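Glyoxalase family protein (Listeria monocytogenes, PDB 2P7O) catalyses the hydration of the antibiotic fosfomycin, probably with the manganese ion it binds, and so makes the bacterium resistant to the drug. Local coordinates at residues Arg105-Tyr110 with Phe117-Gly122; Leu89-Lys94 with Tyr110-His115; Ile8-Lys13 with Leu52-Met57. All blocks are in the same frame, centred on the assembly; numbering follows the deposited sequence. Where two conformers were deposited one is given.

Contact 1. Residues Arg105-Tyr110 with Phe117-Gly122; sequences RSIYFY and FELHAG. With MN (manganese (II) ion), chain C.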
loop_
_atom_site.group_PDB
_atom_site.type_symbol
_atom_site.label_atom_id
_atom_site.label_comp_id
_atom_site.label_asym_id
_atom_site.label_seq_id
_atom_site.Cartn_x
_atom_site.Cartn_y
_atom_site.Cartn_z
ATOM N N ARG A 105 -9.270 16.805 8.439
ATOM C CA ARG A 105 -8.524 17.179 7.238
ATOM C C ARG A 105 -7.567 16.078 6.807
ATOM O O ARG A 105 -6.998 15.339 7.598
ATOM C CB ARG A 105 -7.700 18.439 7.606
ATOM C CG ARG A 105 -8.619 19.546 8.175
ATOM C CD ARG A 105 -7.724 20.696 8.655
ATOM N NE ARG A 105 -7.149 21.384 7.473
ATOM C CZ ARG A 105 -6.255 22.346 7.551
ATOM N NH1 ARG A 105 -5.747 22.674 8.744
ATOM N NH2 ARG A 105 -5.819 22.912 6.413
ATOM N N SER A 106 -7.506 15.936 5.488
ATOM C CA SER A 106 -6.517 15.141 4.785
ATOM C C SER A 106 -5.830 16.009 3.724
ATOM O O SER A 106 -6.433 16.908 3.105
ATOM C CB SER A 106 -7.205 13.908 4.162
ATOM O OG SER A 106 -7.497 12.971 5.188
ATOM N N ILE A 107 -4.572 15.615 3.521
ATOM C CA ILE A 107 -3.784 16.075 2.397
ATOM C C ILE A 107 -3.467 14.921 1.437
ATOM O O ILE A 107 -2.926 13.873 1.794
ATOM C CB ILE A 107 -2.442 16.631 2.890
ATOM C CG1 ILE A 107 -2.568 17.457 4.178
ATOM C CG2 ILE A 107 -1.759 17.383 1.780
ATOM C CD1 ILE A 107 -1.184 17.724 4.804
ATOM N N TYR A 108 -3.856 15.118 0.185
ATOM C CA TYR A 108 -3.626 14.113 -0.841
ATOM C C TYR A 108 -2.633 14.669 -1.842
ATOM O O TYR A 108 -2.824 15.809 -2.297
ATOM C CB TYR A 108 -4.960 13.895 -1.565
ATOM C CG TYR A 108 -5.942 13.012 -0.844
ATOM C CD1 TYR A 108 -6.939 13.558 -0.062
ATOM C CD2 TYR A 108 -5.895 11.631 -0.984
ATOM C CE1 TYR A 108 -7.858 12.767 0.601
ATOM C CE2 TYR A 108 -6.841 10.832 -0.338
ATOM C CZ TYR A 108 -7.831 11.410 0.442
ATOM O OH TYR A 108 -8.758 10.594 1.091
ATOM N N PHE A 109 -1.601 13.889 -2.129
ATOM C CA PHE A 109 -0.499 14.375 -2.946
ATOM C C PHE A 109 0.234 13.193 -3.567
ATOM O O PHE A 109 0.093 12.022 -3.161
ATOM C CB PHE A 109 0.473 15.243 -2.114
ATOM C CG PHE A 109 1.050 14.494 -0.913
ATOM C CD1 PHE A 109 2.347 14.016 -0.861
ATOM C CD2 PHE A 109 0.249 14.301 0.187
ATOM C CE1 PHE A 109 2.839 13.341 0.244
ATOM C CE2 PHE A 109 0.701 13.666 1.333
ATOM C CZ PHE A 109 2.001 13.219 1.371
ATOM N N TYR A 110 0.964 13.401 -4.647
ATOM C CA TYR A 110 1.615 12.281 -5.334
ATOM C C TYR A 110 3.108 12.314 -5.065
ATOM O O TYR A 110 3.565 13.358 -4.602
ATOM C CB TYR A 110 1.485 12.434 -6.886
ATOM C CG TYR A 110 0.032 12.399 -7.282
ATOM C CD1 TYR A 110 -0.720 13.580 -7.154
ATOM C CD2 TYR A 110 -0.586 11.217 -7.685
ATOM C CE1 TYR A 110 -2.062 13.568 -7.495
ATOM C CE2 TYR A 110 -1.956 11.231 -8.008
ATOM C CZ TYR A 110 -2.662 12.391 -7.889
ATOM O OH TYR A 110 -3.993 12.420 -8.231
ATOM N N PHE A 117 -0.572 9.459 -2.195
ATOM C CA PHE A 117 -0.372 9.325 -0.753
ATOM C C PHE A 117 -1.334 10.295 -0.073
ATOM O O PHE A 117 -1.842 11.256 -0.669
ATOM C CB PHE A 117 1.032 9.819 -0.364
ATOM C CG PHE A 117 2.110 8.775 -0.648
ATOM C CD1 PHE A 117 2.894 8.845 -1.796
ATOM C CD2 PHE A 117 2.329 7.723 0.222
ATOM C CE1 PHE A 117 3.883 7.898 -2.081
ATOM C CE2 PHE A 117 3.304 6.757 -0.020
ATOM C CZ PHE A 117 4.103 6.866 -1.169
ATOM N N GLU A 118 -1.605 10.018 1.183
ATOM C CA GLU A 118 -2.492 10.846 1.979
ATOM C C GLU A 118 -1.870 10.979 3.372
ATOM O O GLU A 118 -1.402 10.017 3.961
ATOM C CB GLU A 118 -3.885 10.220 2.021
ATOM C CG GLU A 118 -4.907 10.897 2.927
ATOM C CD GLU A 118 -6.241 10.188 3.047
ATOM O OE1 GLU A 118 -6.353 9.039 2.527
ATOM O OE2 GLU A 118 -7.168 10.778 3.667
ATOM N N LEU A 119 -1.907 12.206 3.894
ATOM C CA LEU A 119 -1.749 12.444 5.328
ATOM C C LEU A 119 -3.118 12.762 5.942
ATOM O O LEU A 119 -3.830 13.670 5.492
ATOM C CB LEU A 119 -0.778 13.638 5.454
ATOM C CG LEU A 119 0.651 13.241 5.037
ATOM C CD1 LEU A 119 1.528 14.486 5.155
ATOM C CD2 LEU A 119 1.242 12.101 5.843
ATOM N N HIS A 120 -3.536 11.904 6.852
ATOM C CA HIS A 120 -4.924 11.913 7.296
ATOM C C HIS A 120 -4.915 12.328 8.761
ATOM O O HIS A 120 -4.303 11.614 9.562
ATOM C CB HIS A 120 -5.477 10.493 7.075
ATOM C CG HIS A 120 -6.877 10.273 7.594
ATOM N ND1 HIS A 120 -7.945 9.944 6.771
ATOM C CD2 HIS A 120 -7.369 10.171 8.862
ATOM C CE1 HIS A 120 -9.025 9.780 7.507
ATOM N NE2 HIS A 120 -8.705 9.947 8.790
ATOM N N ALA A 121 -5.572 13.417 9.112
ATOM C CA ALA A 121 -5.837 13.679 10.541
ATOM C C ALA A 121 -7.306 13.398 10.853
ATOM O O ALA A 121 -8.197 13.445 9.991
ATOM C CB ALA A 121 -5.588 15.154 10.832
ATOM N N GLY A 122 -7.553 13.038 12.096
ATOM C CA GLY A 122 -8.869 12.891 12.625
ATOM C C GLY A 122 -9.476 11.539 12.315
ATOM O O GLY A 122 -8.839 10.510 12.146
HETATM MN MN MN C . -7.948 7.627 2.222
HETATM O O HOH W 1 -9.117 9.087 3.366
#

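Contact 2. Residues Leu89-Lys94 with Tyr110-His115; sequences LGVEMK and YDFDNH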
loop_
_atom_site.group_PDB
_atom_site.type_symbol
_atom_site.label_atom_id
_atom_site.label_comp_id
_atom_site.label_asym_id
_atom_site.label_seq_id
_atom_site.Cartn_x
_atom_site.Cartn_y
_atom_site.Cartn_z
ATOM N N LEU A 89 8.338 20.844 -1.796
ATOM C CA LEU A 89 9.019 19.829 -2.600
ATOM C C LEU A 89 8.546 19.961 -4.045
ATOM O O LEU A 89 9.321 19.559 -4.914
ATOM C CB LEU A 89 8.885 18.418 -2.062
ATOM C CG LEU A 89 9.820 17.309 -2.520
ATOM C CD1 LEU A 89 11.149 17.328 -1.787
ATOM C CD2 LEU A 89 9.196 15.936 -2.314
ATOM N N GLY A 90 7.383 20.584 -4.269
ATOM C CA GLY A 90 7.000 20.830 -5.664
ATOM C C GLY A 90 6.098 19.734 -6.218
ATOM O O GLY A 90 5.566 19.914 -7.346
ATOM N N VAL A 91 5.883 18.641 -5.480
ATOM C CA VAL A 91 5.013 17.571 -5.972
ATOM C C VAL A 91 3.565 17.974 -6.214
ATOM O O VAL A 91 3.100 19.000 -5.734
ATOM C CB VAL A 91 5.052 16.314 -5.074
ATOM C CG1 VAL A 91 6.475 15.773 -5.093
ATOM C CG2 VAL A 91 4.591 16.678 -3.663
ATOM N N GLU A 92 2.888 17.166 -7.061
ATOM C CA GLU A 92 1.507 17.555 -7.395
ATOM C C GLU A 92 0.694 17.304 -6.124
ATOM O O GLU A 92 0.825 16.265 -5.470
ATOM C CB GLU A 92 1.048 16.646 -8.528
ATOM C CG GLU A 92 -0.450 16.606 -8.696
ATOM C CD GLU A 92 -0.927 15.994 -9.987
ATOM O OE1 GLU A 92 -0.180 16.100 -10.992
ATOM O OE2 GLU A 92 -2.080 15.513 -9.994
ATOM N N MET A 93 -0.184 18.253 -5.795
ATOM C CA MET A 93 -1.008 18.115 -4.611
ATOM C C MET A 93 -2.454 18.472 -4.971
ATOM O O MET A 93 -2.609 19.483 -5.663
ATOM C CB MET A 93 -0.532 19.094 -3.525
ATOM C CG MET A 93 -1.517 19.119 -2.379
ATOM S SD MET A 93 -1.310 20.474 -1.212
ATOM C CE MET A 93 -0.130 19.681 -0.109
ATOM N N LYS A 94 -3.382 17.677 -4.474
ATOM C CA LYS A 94 -4.811 17.977 -4.600
ATOM C C LYS A 94 -5.191 18.959 -3.477
ATOM O O LYS A 94 -5.326 18.500 -2.330
ATOM C CB LYS A 94 -5.654 16.693 -4.542
ATOM C CG LYS A 94 -5.055 15.603 -5.451
ATOM C CD LYS A 94 -6.117 14.608 -5.897
ATOM C CE LYS A 94 -6.539 14.897 -7.336
ATOM N NZ LYS A 94 -6.056 13.828 -8.256
ATOM N N TYR A 110 0.964 13.401 -4.647
ATOM C CA TYR A 110 1.615 12.281 -5.334
ATOM C C TYR A 110 3.108 12.314 -5.065
ATOM O O TYR A 110 3.565 13.358 -4.602
ATOM C CB TYR A 110 1.485 12.434 -6.886
ATOM C CG TYR A 110 0.032 12.399 -7.282
ATOM C CD1 TYR A 110 -0.720 13.580 -7.154
ATOM C CD2 TYR A 110 -0.586 11.217 -7.685
ATOM C CE1 TYR A 110 -2.062 13.568 -7.495
ATOM C CE2 TYR A 110 -1.956 11.231 -8.008
ATOM C CZ TYR A 110 -2.662 12.391 -7.889
ATOM O OH TYR A 110 -3.993 12.420 -8.231
ATOM N N ASP A 111 3.803 11.208 -5.359
ATOM C CA ASP A 111 5.274 11.296 -5.278
ATOM C C ASP A 111 5.808 11.694 -6.653
ATOM O O ASP A 111 5.109 12.422 -7.371
ATOM C CB ASP A 111 5.946 10.028 -4.773
ATOM C CG ASP A 111 5.607 8.783 -5.586
ATOM O OD1 ASP A 111 6.167 7.693 -5.240
ATOM O OD2 ASP A 111 4.851 8.898 -6.554
ATOM N N PHE A 112 6.974 11.189 -7.010
ATOM C CA PHE A 112 7.510 11.517 -8.343
ATOM C C PHE A 112 7.198 10.396 -9.327
ATOM O O PHE A 112 7.686 10.454 -10.455
ATOM C CB PHE A 112 9.032 11.680 -8.232
ATOM C CG PHE A 112 9.467 12.859 -7.366
ATOM C CD1 PHE A 112 10.140 12.724 -6.161
ATOM C CD2 PHE A 112 9.198 14.155 -7.789
ATOM C CE1 PHE A 112 10.513 13.824 -5.415
ATOM C CE2 PHE A 112 9.564 15.261 -7.037
ATOM C CZ PHE A 112 10.260 15.110 -5.852
ATOM N N ASP A 113 6.390 9.410 -8.917
ATOM C CA ASP A 113 6.176 8.232 -9.784
ATOM C C ASP A 113 4.694 7.855 -9.812
ATOM O O ASP A 113 4.370 6.639 -9.888
ATOM C CB ASP A 113 6.995 7.056 -9.197
ATOM C CG ASP A 113 8.483 7.372 -9.343
ATOM O OD1 ASP A 113 9.051 7.148 -10.440
ATOM O OD2 ASP A 113 9.108 7.896 -8.386
ATOM N N ASN A 114 3.804 8.864 -9.775
ATOM C CA ASN A 114 2.376 8.558 -9.870
ATOM C C ASN A 114 1.823 7.636 -8.804
ATOM O O ASN A 114 0.738 7.078 -9.001
ATOM C CB ASN A 114 1.940 8.043 -11.245
ATOM C CG ASN A 114 1.976 9.145 -12.298
ATOM O OD1 ASN A 114 1.818 8.833 -13.488
ATOM N ND2 ASN A 114 2.235 10.377 -11.913
ATOM N N HIS A 115 2.393 7.592 -7.614
ATOM C CA HIS A 115 1.738 6.983 -6.454
ATOM C C HIS A 115 0.996 8.071 -5.652
ATOM O O HIS A 115 1.605 9.062 -5.190
ATOM C CB HIS A 115 2.840 6.447 -5.516
ATOM C CG HIS A 115 3.705 5.364 -6.060
ATOM N ND1 HIS A 115 5.048 5.489 -6.366
ATOM C CD2 HIS A 115 3.415 4.042 -6.256
ATOM C CE1 HIS A 115 5.502 4.316 -6.829
ATOM N NE2 HIS A 115 4.527 3.419 -6.753
HETATM O O HOH W 2 4.300 14.785 -8.255
#

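Contact 3. Residues Ile8-Lys13 with Leu52-Met57; sequences ITLIVK and LWICIM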
loop_
_atom_site.group_PDB
_atom_site.type_symbol
_atom_site.label_atom_id
_atom_site.label_comp_id
_atom_site.label_asym_id
_atom_site.label_seq_id
_atom_site.Cartn_x
_atom_site.Cartn_y
_atom_site.Cartn_z
ATOM N N ILE A 8 5.691 -2.740 2.505
ATOM C CA ILE A 8 5.133 -2.350 1.211
ATOM C C ILE A 8 6.301 -2.035 0.286
ATOM O O ILE A 8 7.271 -1.437 0.775
ATOM C CB ILE A 8 4.290 -1.104 1.456
ATOM C CG1 ILE A 8 3.079 -1.403 2.373
ATOM C CG2 ILE A 8 3.809 -0.507 0.158
ATOM C CD1 ILE A 8 2.308 -0.120 2.693
ATOM N N THR A 9 6.246 -2.434 -0.950
ATOM C CA THR A 9 7.327 -2.177 -1.899
ATOM C C THR A 9 6.765 -1.292 -3.012
ATOM O O THR A 9 5.753 -1.634 -3.649
ATOM C CB THR A 9 7.857 -3.527 -2.438
ATOM O OG1 THR A 9 8.595 -4.138 -1.351
ATOM C CG2 THR A 9 8.739 -3.349 -3.669
ATOM N N LEU A 10 7.424 -0.145 -3.212
ATOM C CA LEU A 10 7.037 0.755 -4.297
ATOM C C LEU A 10 8.108 0.744 -5.376
ATOM O O LEU A 10 9.292 0.800 -4.976
ATOM C CB LEU A 10 6.807 2.194 -3.779
ATOM C CG LEU A 10 5.599 2.191 -2.806
ATOM C CD1 LEU A 10 5.254 3.593 -2.323
ATOM C CD2 LEU A 10 4.335 1.552 -3.380
ATOM N N ILE A 11 7.701 0.736 -6.649
ATOM C CA ILE A 11 8.689 0.780 -7.760
ATOM C C ILE A 11 8.767 2.224 -8.288
ATOM O O ILE A 11 7.755 2.937 -8.406
ATOM C CB ILE A 11 8.286 -0.118 -8.949
ATOM C CG1 ILE A 11 7.976 -1.561 -8.517
ATOM C CG2 ILE A 11 9.396 -0.078 -9.995
ATOM C CD1 ILE A 11 9.233 -2.257 -8.000
ATOM N N VAL A 12 10.018 2.686 -8.434
ATOM C CA VAL A 12 10.229 4.081 -8.762
ATOM C C VAL A 12 11.386 4.261 -9.748
ATOM O O VAL A 12 12.309 3.459 -9.810
ATOM C CB VAL A 12 10.548 4.956 -7.542
ATOM C CG1 VAL A 12 9.410 4.922 -6.535
ATOM C CG2 VAL A 12 11.887 4.575 -6.927
ATOM N N LYS A 13 11.331 5.335 -10.534
ATOM C CA LYS A 13 12.346 5.574 -11.538
ATOM C C LYS A 13 13.708 5.981 -11.000
ATOM O O LYS A 13 14.772 5.556 -11.505
ATOM C CB LYS A 13 11.865 6.659 -12.540
ATOM C CG LYS A 13 12.858 6.880 -13.665
ATOM C CD LYS A 13 12.156 6.742 -14.987
ATOM C CE LYS A 13 13.130 6.583 -16.158
ATOM N NZ LYS A 13 13.054 5.166 -16.648
ATOM N N LEU A 52 6.205 1.220 9.752
ATOM C CA LEU A 52 6.004 0.523 8.477
ATOM C C LEU A 52 7.379 0.402 7.797
ATOM O O LEU A 52 8.101 1.401 7.639
ATOM C CB LEU A 52 5.058 1.321 7.571
ATOM C CG LEU A 52 5.065 0.993 6.064
ATOM C CD1 LEU A 52 4.411 -0.359 5.815
ATOM C CD2 LEU A 52 4.426 2.133 5.289
ATOM N N TRP A 53 7.716 -0.804 7.366
ATOM C CA TRP A 53 8.863 -1.110 6.538
ATOM C C TRP A 53 8.529 -0.899 5.068
ATOM O O TRP A 53 7.720 -1.635 4.486
ATOM C CB TRP A 53 9.329 -2.568 6.768
ATOM C CG TRP A 53 9.893 -2.789 8.148
ATOM C CD1 TRP A 53 9.128 -3.084 9.267
ATOM C CD2 TRP A 53 11.267 -2.798 8.588
ATOM N NE1 TRP A 53 9.962 -3.250 10.350
ATOM C CE2 TRP A 53 11.262 -3.077 9.960
ATOM C CE3 TRP A 53 12.508 -2.610 7.934
ATOM C CZ2 TRP A 53 12.432 -3.152 10.742
ATOM C CZ3 TRP A 53 13.664 -2.671 8.698
ATOM C CH2 TRP A 53 13.617 -2.939 10.075
ATOM N N ILE A 54 9.174 0.124 4.498
ATOM C CA ILE A 54 8.909 0.371 3.089
ATOM C C ILE A 54 10.152 0.165 2.241
ATOM O O ILE A 54 11.230 0.700 2.560
ATOM C CB ILE A 54 8.228 1.725 2.885
ATOM C CG1 ILE A 54 7.891 1.982 1.401
ATOM C CG2 ILE A 54 8.974 2.882 3.506
ATOM C CD1 ILE A 54 6.602 2.757 1.163
ATOM N N CYS A 55 9.994 -0.664 1.199
ATOM C CA CYS A 55 11.100 -0.831 0.246
ATOM C C CYS A 55 10.808 -0.041 -1.007
ATOM O O CYS A 55 9.651 -0.070 -1.532
ATOM C CB CYS A 55 11.159 -2.350 -0.116
ATOM S SG CYS A 55 12.226 -2.708 -1.515
ATOM N N ILE A 56 11.816 0.674 -1.501
ATOM C CA ILE A 56 11.643 1.224 -2.853
ATOM C C ILE A 56 12.697 0.616 -3.776
ATOM O O ILE A 56 13.777 0.308 -3.294
ATOM C CB ILE A 56 11.779 2.750 -2.950
ATOM C CG1 ILE A 56 13.078 3.240 -2.298
ATOM C CG2 ILE A 56 10.542 3.432 -2.379
ATOM C CD1 ILE A 56 13.215 4.742 -2.363
ATOM N N MET A 57 12.332 0.376 -5.021
ATOM C CA MET A 57 13.071 -0.429 -5.997
ATOM C C MET A 57 13.012 0.270 -7.357
ATOM O O MET A 57 11.948 0.747 -7.735
ATOM C CB MET A 57 12.437 -1.816 -5.956
ATOM C CG MET A 57 12.371 -2.767 -7.131
ATOM S SD MET A 57 11.904 -4.476 -6.610
ATOM C CE MET A 57 13.442 -4.840 -5.724
#

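Contact 1. Residues Arg105-Tyr110 with Phe117-Gly122
Ser106-Tyr110 and Phe117-His120 pair as the antiparallel arms of a beta hairpin, their axes 4.6 Å apart at 165°; Ile107-Leu119 and Phe109-Phe117 are hydrogen-bonded pairs, Ser106-His120 and Tyr108-Glu118 non-hydrogen-bonded ones. On the face of Ser106, Tyr108, Glu118 and His120 lies the manganese site. Glu118 runs extended alongside Tyr108, its CG over the ring at 3.9 Å from the centroid and its carboxylate stacked with the ring plane, 27° apart. CG anti to the backbone N (chi1 174°) helps carry Glu118 OE1 to 2.2 Å from the manganese ion. The other oxygen, OE2, takes the Ser106 OG proton on its anti lone pair at 2.7 Å and a proton from a manganese-bound water at 2.6 Å; these bonds fix the rotation of the carboxylate. Tyr108 OH is hydrogen-bonded to Glu126, a further metal ligand. On the reverse face the Phe109 ring lies with one side against Phe117 CB and its edge against Leu119, CE2 to CG 3.7 Å. His69 and, from the second subunit, His7 complete the metal site. Strand 69-73 flanks Phe117-His120, while helix 79-89 packs on Ile107, Phe109 and Leu119, and helix 15-26 on Phe109 and Leu119.

Contact 2. Residues Leu89-Lys94 with Tyr110-His115
Tyr110 and Glu92 are joined where the turn after helix 79-89 runs into the short edge strand 93-94, part of the helix-to-sheet connection in this glyoxalase-type beta-alpha-beta-beta-beta module. Tyr110 N donates to Glu92 O at 3.0 Å, a nearly straight bond of 165°. The close-packed part centres on the buried Tyr110. Val91 sets CB against Tyr110 O at 3.3 Å, a buried carbonyl oxygen that has no polar partner in the model. Glu92 extends beside the ring, its CG 3.4 Å from Tyr110 CD1.

The solvent side is marked by the exposed residues Phe112 and Glu92. Apolar packing on Phe112 lies on one side of the backbone bond: Val91 CG1 reaches over a face of the Phe112 ring, 4.1 Å from the centroid, and Leu89 CD2 meets Phe112 CZ at 3.8 Å. Helix 15-26 brings Phe21 against Leu89 and Lys17 against Phe112. The Glu92 carboxylate plane stands 70° from the Tyr110 ring, and OE1 is held by a salt bridge to Arg65, which also makes a cation-pi contact with Tyr110. A water bridges the segments, accepting from Glu92 N and donating to Asp111 O.

Within 110-115 the loop is pinned by Asp111. OD2 takes Asp113 N, an Asx turn, and His115 N from opposite faces of the carboxylate plane; OD1 takes His115 ND1 on its syn lone pair. At the far end of Tyr110, Lys94 NZ lies at the ring edge and approaches Tyr110 OH at 2.5 Å, too short to be taken at face value, so the exact NZ position is doubtful.

Contact 3. Residues Ile8-Lys13 with Leu52-Met57
Ile8-Val12 and Leu52-Met57 form a buried parallel strand pair in the N-terminal sheet; strand 4-12 is outermost only within this chain, and through Ile8 and Thr9 the sheet continues antiparallel into the second subunit. Their axes approach to 4.6 Å with 23° between directions. Five backbone bonds alternate: Ile8 N to Trp53 O, Cys55 N to Ile8 O, Leu10 N to Cys55 O, Met57 N to Leu10 O and Val12 N to Met57 O. CA-H...O contacts such as Thr9 CA to Cys55 O, 3.2 Å, fill in between them.

Ile8, Leu10, Ile54 and Ile56 share one face. Leu52 presents CD1 to Ile8 CD1 at 3.8 Å, the two side chains lying roughly perpendicular. A chi1 of -178° turns CG1 away from the Ile54 nitrogen, and Ile54 CD1 meets Leu10 CD1 at 3.8 Å. The strands are joined through helix 15-26 and the intervening strands of a beta-alpha-beta-beta-beta module, the repeated unit of the glyoxalase fold. Helix 15-26 covers the far end of this face, with Leu15 and Thr18 against Ile56.

The opposite face carries Thr9, Cys55, Ile11 and Met57 and looks toward a manganese site shared with the second subunit. Thr9 OG1 touches Cys55 CB at 3.4 Å, but its hydrogen bond goes to Glu126 of the second subunit, a metal ligand there. Cys55 packs beside Phe46, near Glu44, the probable proton acceptor. Ile11 and Met57 lie side by side, and Ile11 CD1 presses on Met57 CG at 3.3 Å, tighter than normal van der Waals packing.

How the contacts relate
From the N terminus, contact 3 comes first: strand 4-12 pairs with strand 52-58, closing a loop that contains helix 15-26 and strands 29-30 and 44-49, before the others open. Contacts 1 and 2 follow in the second half and cross, their segments alternating in the order 89-94, 105-110, 110-115 and 117-122, with Tyr110 in both. Contact 1 closes the short hairpin turn, while contact 2 ties the turn after helix 79-89 to that hairpin loop; Tyr108 O and Lys94 N, 2.9 Å apart, carry the same sheet onward. The halves meet where Asp113 OD1 approaches Lys13 N and where Phe117 packs on Leu10. Contacts 1 and 3 both touch the second subunit.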